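Local coordinates for protein putative glucose-6-phosphate 1-epimerase (Salmonella typhimurium, PDB 2HTA) that probably interconverts the alpha and beta anomers of glucose 6-phosphate and related hexose 6-phosphates, acting as a monomeric mutarotase, at residues A[39-44]-A[82-87]; A[175-180]-A[282-287]. All coordinates share one frame; numbering follows the deposited sequence.

Interaction 1 (A[39-44]-A[82-87]); sequences DDLDLI and FKTGVA
D40 and K83 bring their backbones within 4.9 Å, CA to CA, where the tight connection leading into strand 41-48 meets the long loop after strand 61-67. A single backbone hydrogen bond joins the two segments, D40 N to F82 O at 3.0 Å, with an N-H...O angle of 151°. Just beyond, residues 83-86 form a type II turn closed by V86 N to K83 O, with G85 at a positive phi.

The carboxylate of D40 continues the pairing that its backbone begins: OD2 accepts T84 N at 2.8 Å through its anti lone pair, at an N-H...O angle of 164°, and T84 OG1 lies near the same oxygen at 3.4 Å, a weak and unsettled bond. D39 extends its carboxylate alongside, to the K83 amine. Its CG stands opposite the backbone N (chi1 -157°), which carries OD2 to K83 NZ for a 2.9 Å salt bridge met on the syn side. The K83 chain, bent at chi2, turns its amine back to that oxygen. Water links D39 OD2 to F82 N, and another joins D40 OD1 to K83 NZ.

Beneath these polar contacts, L41 and F82 cross at about a right angle, CD1 of L41 lying 3.8 Å from CD1 of the ring. L43 CD2 comes to the ring edge, near its plane, while L38 of strand 33-38 and M16 of helix 14-22 touch F82. The arrangement is a loop docked on a beta hairpin: D39 and D40 at the hairpin turn give the polar bonds to residues 82-84, and L41 and L43 in strand 41-48 the apolar contacts to F82.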
loop_
_atom_site.group_PDB
_atom_site.type_symbol
_atom_site.label_atom_id
_atom_site.label_comp_id
_atom_site.label_asym_id
_atom_site.label_seq_id
_atom_site.Cartn_x
_atom_site.Cartn_y
_atom_site.Cartn_z
ATOM N N ASP A 39 -7.853 19.184 -1.592
ATOM C CA ASP A 39 -8.739 19.190 -2.783
ATOM C C ASP A 39 -10.064 18.506 -2.453
ATOM O O ASP A 39 -10.771 18.964 -1.537
ATOM C CB ASP A 39 -7.998 18.578 -3.970
ATOM C CG ASP A 39 -8.567 19.039 -5.329
ATOM O OD1 ASP A 39 -9.579 19.774 -5.339
ATOM O OD2 ASP A 39 -8.046 18.612 -6.406
ATOM N N ASP A 40 -10.409 17.411 -3.142
ATOM C CA ASP A 40 -11.670 16.713 -2.899
ATOM C C ASP A 40 -11.688 15.852 -1.611
ATOM O O ASP A 40 -12.767 15.509 -1.130
ATOM C CB ASP A 40 -11.987 15.728 -4.017
ATOM C CG ASP A 40 -12.484 16.379 -5.296
ATOM O OD1 ASP A 40 -12.751 17.600 -5.300
ATOM O OD2 ASP A 40 -12.611 15.643 -6.311
ATOM N N LEU A 41 -10.527 15.480 -1.065
ATOM C CA LEU A 41 -10.484 14.308 -0.170
ATOM C C LEU A 41 -10.276 14.620 1.295
ATOM O O LEU A 41 -9.383 15.411 1.641
ATOM C CB LEU A 41 -9.344 13.363 -0.590
ATOM C CG LEU A 41 -9.391 12.844 -2.043
ATOM C CD1 LEU A 41 -8.324 11.783 -2.303
ATOM C CD2 LEU A 41 -10.782 12.287 -2.361
ATOM N N ASP A 42 -11.110 13.997 2.119
ATOM C CA ASP A 42 -10.962 14.103 3.540
ATOM C C ASP A 42 -9.795 13.205 3.973
ATOM O O ASP A 42 -9.716 12.073 3.511
ATOM C CB ASP A 42 -12.229 13.647 4.200
ATOM C CG ASP A 42 -13.294 14.727 4.136
ATOM O OD1 ASP A 42 -12.921 15.928 4.103
ATOM O OD2 ASP A 42 -14.477 14.376 4.109
ATOM N N LEU A 43 -8.886 13.759 4.782
ATOM C CA LEU A 43 -7.687 13.031 5.274
ATOM C C LEU A 43 -7.742 12.897 6.808
ATOM O O LEU A 43 -8.229 13.797 7.486
ATOM C CB LEU A 43 -6.373 13.777 4.928
ATOM C CG LEU A 43 -6.256 14.190 3.455
ATOM C CD1 LEU A 43 -4.893 14.837 3.151
ATOM C CD2 LEU A 43 -6.449 12.938 2.544
ATOM N N ILE A 44 -7.253 11.776 7.317
ATOM C CA ILE A 44 -7.044 11.574 8.741
ATOM C C ILE A 44 -5.541 11.638 8.992
ATOM O O ILE A 44 -4.760 10.881 8.414
ATOM C CB ILE A 44 -7.622 10.218 9.231
ATOM C CG1 ILE A 44 -9.125 10.062 8.837
ATOM C CG2 ILE A 44 -7.304 10.037 10.730
ATOM C CD1 ILE A 44 -10.095 11.100 9.510
ATOM N N PHE A 82 -5.905 14.429 -5.800
ATOM C CA PHE A 82 -6.730 14.173 -4.618
ATOM C C PHE A 82 -8.161 14.482 -5.044
ATOM O O PHE A 82 -8.702 15.514 -4.722
ATOM C CB PHE A 82 -6.310 15.008 -3.386
ATOM C CG PHE A 82 -5.071 14.476 -2.721
ATOM C CD1 PHE A 82 -5.157 13.813 -1.492
ATOM C CD2 PHE A 82 -3.827 14.567 -3.349
ATOM C CE1 PHE A 82 -4.032 13.296 -0.884
ATOM C CE2 PHE A 82 -2.664 14.038 -2.716
ATOM C CZ PHE A 82 -2.780 13.386 -1.531
ATOM N N LYS A 83 -8.744 13.553 -5.787
ATOM C CA LYS A 83 -10.040 13.735 -6.450
ATOM C C LYS A 83 -10.948 12.548 -6.138
ATOM O O LYS A 83 -10.510 11.373 -6.109
ATOM C CB LYS A 83 -9.853 13.773 -7.969
ATOM C CG LYS A 83 -9.038 14.938 -8.527
ATOM C CD LYS A 83 -9.756 16.259 -8.420
ATOM C CE LYS A 83 -9.065 17.341 -9.289
ATOM N NZ LYS A 83 -9.655 18.660 -8.860
ATOM N N THR A 84 -12.214 12.847 -5.942
ATOM C CA THR A 84 -13.233 11.845 -5.710
ATOM C C THR A 84 -13.235 10.714 -6.727
ATOM O O THR A 84 -13.373 10.931 -7.952
ATOM C CB THR A 84 -14.614 12.516 -5.520
ATOM O OG1 THR A 84 -14.475 13.473 -4.477
ATOM C CG2 THR A 84 -15.656 11.509 -5.090
ATOM N N GLY A 85 -13.006 9.489 -6.211
ATOM C CA GLY A 85 -13.055 8.297 -7.067
ATOM C C GLY A 85 -11.793 7.961 -7.821
ATOM O O GLY A 85 -11.715 6.915 -8.462
ATOM N N VAL A 86 -10.772 8.810 -7.743
ATOM C CA VAL A 86 -9.553 8.623 -8.497
ATOM C C VAL A 86 -8.494 7.942 -7.599
ATOM O O VAL A 86 -8.242 8.430 -6.500
ATOM C CB VAL A 86 -9.058 10.017 -9.004
ATOM C CG1 VAL A 86 -7.684 9.902 -9.668
ATOM C CG2 VAL A 86 -10.105 10.558 -10.055
ATOM N N ALA A 87 -7.880 6.878 -8.081
ATOM C CA ALA A 87 -6.886 6.154 -7.270
ATOM C C ALA A 87 -5.714 7.018 -6.945
ATOM O O ALA A 87 -5.164 7.721 -7.802
ATOM C CB ALA A 87 -6.442 4.864 -7.975
HETATM O O HOH W 1 -6.081 16.895 -6.835
HETATM O O HOH W 2 -14.568 12.715 -1.950
HETATM O O HOH W 3 -12.621 18.634 -7.949
#

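Interaction 2 (A[175-180]-A[282-287])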
loop_
_atom_site.group_PDB
_atom_site.type_symbol
_atom_site.label_atom_id
_atom_site.label_comp_id
_atom_site.label_asym_id
_atom_site.label_seq_id
_atom_site.Cartn_x
_atom_site.Cartn_y
_atom_site.Cartn_z
ATOM N N THR A 175 -9.032 -11.897 -5.253
ATOM C CA THR A 175 -7.597 -11.697 -5.170
ATOM C C THR A 175 -7.377 -10.250 -4.704
ATOM O O THR A 175 -8.254 -9.376 -4.851
ATOM C CB THR A 175 -6.872 -11.985 -6.497
ATOM O OG1 THR A 175 -7.401 -11.139 -7.518
ATOM C CG2 THR A 175 -7.046 -13.530 -6.940
ATOM N N SER A 176 -6.250 -10.011 -4.040
ATOM C CA SER A 176 -6.056 -8.728 -3.365
ATOM C C SER A 176 -4.562 -8.464 -3.170
ATOM O O SER A 176 -3.734 -9.381 -3.371
ATOM C CB SER A 176 -6.754 -8.687 -2.018
ATOM O OG SER A 176 -6.377 -9.797 -1.208
ATOM N N ALA A 177 -4.241 -7.236 -2.752
ATOM C CA ALA A 177 -2.863 -6.831 -2.446
ATOM C C ALA A 177 -2.829 -5.619 -1.503
ATOM O O ALA A 177 -3.787 -4.787 -1.490
ATOM C CB ALA A 177 -2.115 -6.429 -3.749
ATOM N N LEU A 178 -1.737 -5.501 -0.723
ATOM C CA LEU A 178 -1.432 -4.224 -0.095
ATOM C C LEU A 178 -0.225 -3.729 -0.909
ATOM O O LEU A 178 0.851 -4.326 -0.876
ATOM C CB LEU A 178 -1.110 -4.436 1.410
ATOM C CG LEU A 178 -2.177 -5.181 2.188
ATOM C CD1 LEU A 178 -1.751 -5.441 3.674
ATOM C CD2 LEU A 178 -3.505 -4.337 2.170
ATOM N N HIS A 179 -0.463 -2.713 -1.738
ATOM C CA HIS A 179 0.429 -2.358 -2.851
ATOM C C HIS A 179 1.460 -1.310 -2.383
ATOM O O HIS A 179 1.598 -0.257 -2.996
ATOM C CB HIS A 179 -0.443 -1.742 -3.961
ATOM C CG HIS A 179 0.216 -1.594 -5.296
ATOM N ND1 HIS A 179 1.355 -0.855 -5.482
ATOM C CD2 HIS A 179 -0.181 -1.988 -6.546
ATOM C CE1 HIS A 179 1.684 -0.840 -6.766
ATOM N NE2 HIS A 179 0.748 -1.487 -7.434
ATOM N N SER A 180 2.188 -1.589 -1.305
ATOM C CA SER A 180 3.022 -0.537 -0.686
ATOM C C SER A 180 4.165 0.052 -1.521
ATOM O O SER A 180 4.917 -0.691 -2.150
ATOM C CB SER A 180 3.626 -1.108 0.612
ATOM O OG SER A 180 2.614 -1.811 1.276
ATOM N N GLU A 282 4.937 -5.585 -2.402
ATOM C CA GLU A 282 3.500 -5.706 -2.174
ATOM C C GLU A 282 3.182 -7.051 -1.543
ATOM O O GLU A 282 3.745 -8.069 -1.964
ATOM C CB GLU A 282 2.788 -5.624 -3.537
ATOM C CG GLU A 282 3.255 -4.410 -4.341
ATOM C CD GLU A 282 2.625 -4.365 -5.723
ATOM O OE1 GLU A 282 1.559 -4.959 -5.922
ATOM O OE2 GLU A 282 3.189 -3.676 -6.589
ATOM N N THR A 283 2.268 -7.064 -0.589
ATOM C CA THR A 283 1.733 -8.329 -0.023
ATOM C C THR A 283 0.549 -8.722 -0.857
ATOM O O THR A 283 -0.418 -7.948 -0.979
ATOM C CB THR A 283 1.258 -8.152 1.422
ATOM O OG1 THR A 283 2.344 -7.639 2.207
ATOM C CG2 THR A 283 0.853 -9.485 1.996
ATOM N N VAL A 284 0.585 -9.926 -1.406
ATOM C CA VAL A 284 -0.329 -10.249 -2.528
ATOM C C VAL A 284 -0.995 -11.605 -2.375
ATOM O O VAL A 284 -0.383 -12.547 -1.901
ATOM C CB VAL A 284 0.436 -10.147 -3.891
ATOM C CG1 VAL A 284 -0.422 -10.630 -5.106
ATOM C CG2 VAL A 284 0.946 -8.691 -4.160
ATOM N N TYR A 285 -2.259 -11.720 -2.801
ATOM C CA TYR A 285 -2.902 -13.023 -2.860
ATOM C C TYR A 285 -3.478 -13.075 -4.279
ATOM O O TYR A 285 -4.561 -12.596 -4.490
ATOM C CB TYR A 285 -3.990 -13.122 -1.813
ATOM C CG TYR A 285 -4.287 -14.578 -1.460
ATOM C CD1 TYR A 285 -3.957 -15.100 -0.200
ATOM C CD2 TYR A 285 -4.813 -15.451 -2.423
ATOM C CE1 TYR A 285 -4.187 -16.473 0.154
ATOM C CE2 TYR A 285 -5.066 -16.844 -2.082
ATOM C CZ TYR A 285 -4.774 -17.327 -0.802
ATOM O OH TYR A 285 -5.034 -18.656 -0.459
ATOM N N ALA A 286 -2.673 -13.523 -5.248
ATOM C CA ALA A 286 -3.076 -13.396 -6.693
ATOM C C ALA A 286 -3.088 -14.768 -7.458
ATOM O O ALA A 286 -3.942 -14.992 -8.340
ATOM C CB ALA A 286 -2.217 -12.408 -7.434
ATOM N N THR A 287 -2.128 -15.635 -7.193
ATOM C CA THR A 287 -1.975 -16.830 -8.029
ATOM C C THR A 287 -3.045 -17.930 -7.760
ATOM O O THR A 287 -3.107 -18.941 -8.495
ATOM C CB THR A 287 -0.535 -17.421 -7.953
ATOM O OG1 THR A 287 -0.222 -17.672 -6.590
ATOM C CG2 THR A 287 0.494 -16.469 -8.426
#
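T175 lays its CB against the carbonyl of Y285, 3.1 Å from Y285 O, while its OG1 bonds to F99 N. S176 and Y285 form a hydrogen-bonded antiparallel pair: S176 N donates to Y285 O, and Y285 N returns a nearly straight bond to S176 O at 2.8 Å. A177 faces V284 in a non-hydrogen-bonded pair, its CB 3.8 Å from V284 CG2, and its CA makes a CA-H...O contact with T283 O. That same oxygen accepts L178 N at 2.8 Å in the carbonyl plane, and T283 N completes the second hydrogen-bonded pair through L178 O. At H179, the centre of an inverse gamma turn, CG lies anti to the backbone N (chi1 -167°), and the imidazole runs alongside the E282 side chain. Ring and carboxylate stack with planes 22° apart; E282 OE2 sits over one face, 3.2 Å from H179 CE1. H179 NE2 is also near OE2, but the angle is too poor for a hydrogen bond. Both are inferred active-site residues. S180 follows, its OG hydrogen-bonded to Q302.

The strand axes are 4.6 Å apart and 175° from parallel. Strand 172-183 pairs with 278-286, with 94-95 and, past the corner at T287, with 289-292, while 253-258 borders 278-286 on its far side. S176, L178 and T283 turn to strand 298-308 of another sheet; A177 touches F99, and V284 packs on V255.

Interaction 1 closes before interaction 2 opens along the chain, and their centres lie 23 Å apart on opposite sides of the chain's centre; nearest atoms are about 9 Å apart. Of interaction 1, only residues 41-44 lie in a sheet, the N-terminal five-stranded one, whereas both segments of interaction 2 pair within another, which holds the inferred active site. The loop carrying 82-87 runs on toward strand 94-95, which pairs with 172-183, connecting the regions. R89 and R114, substrate-binding by similarity, are near both: R89 is about 8 Å from F82 and 6 Å from H179, side chain to side chain. Interaction 1 therefore joins the five-stranded sheet to a loop that leads to R89 and probably borders the sugar-phosphate site.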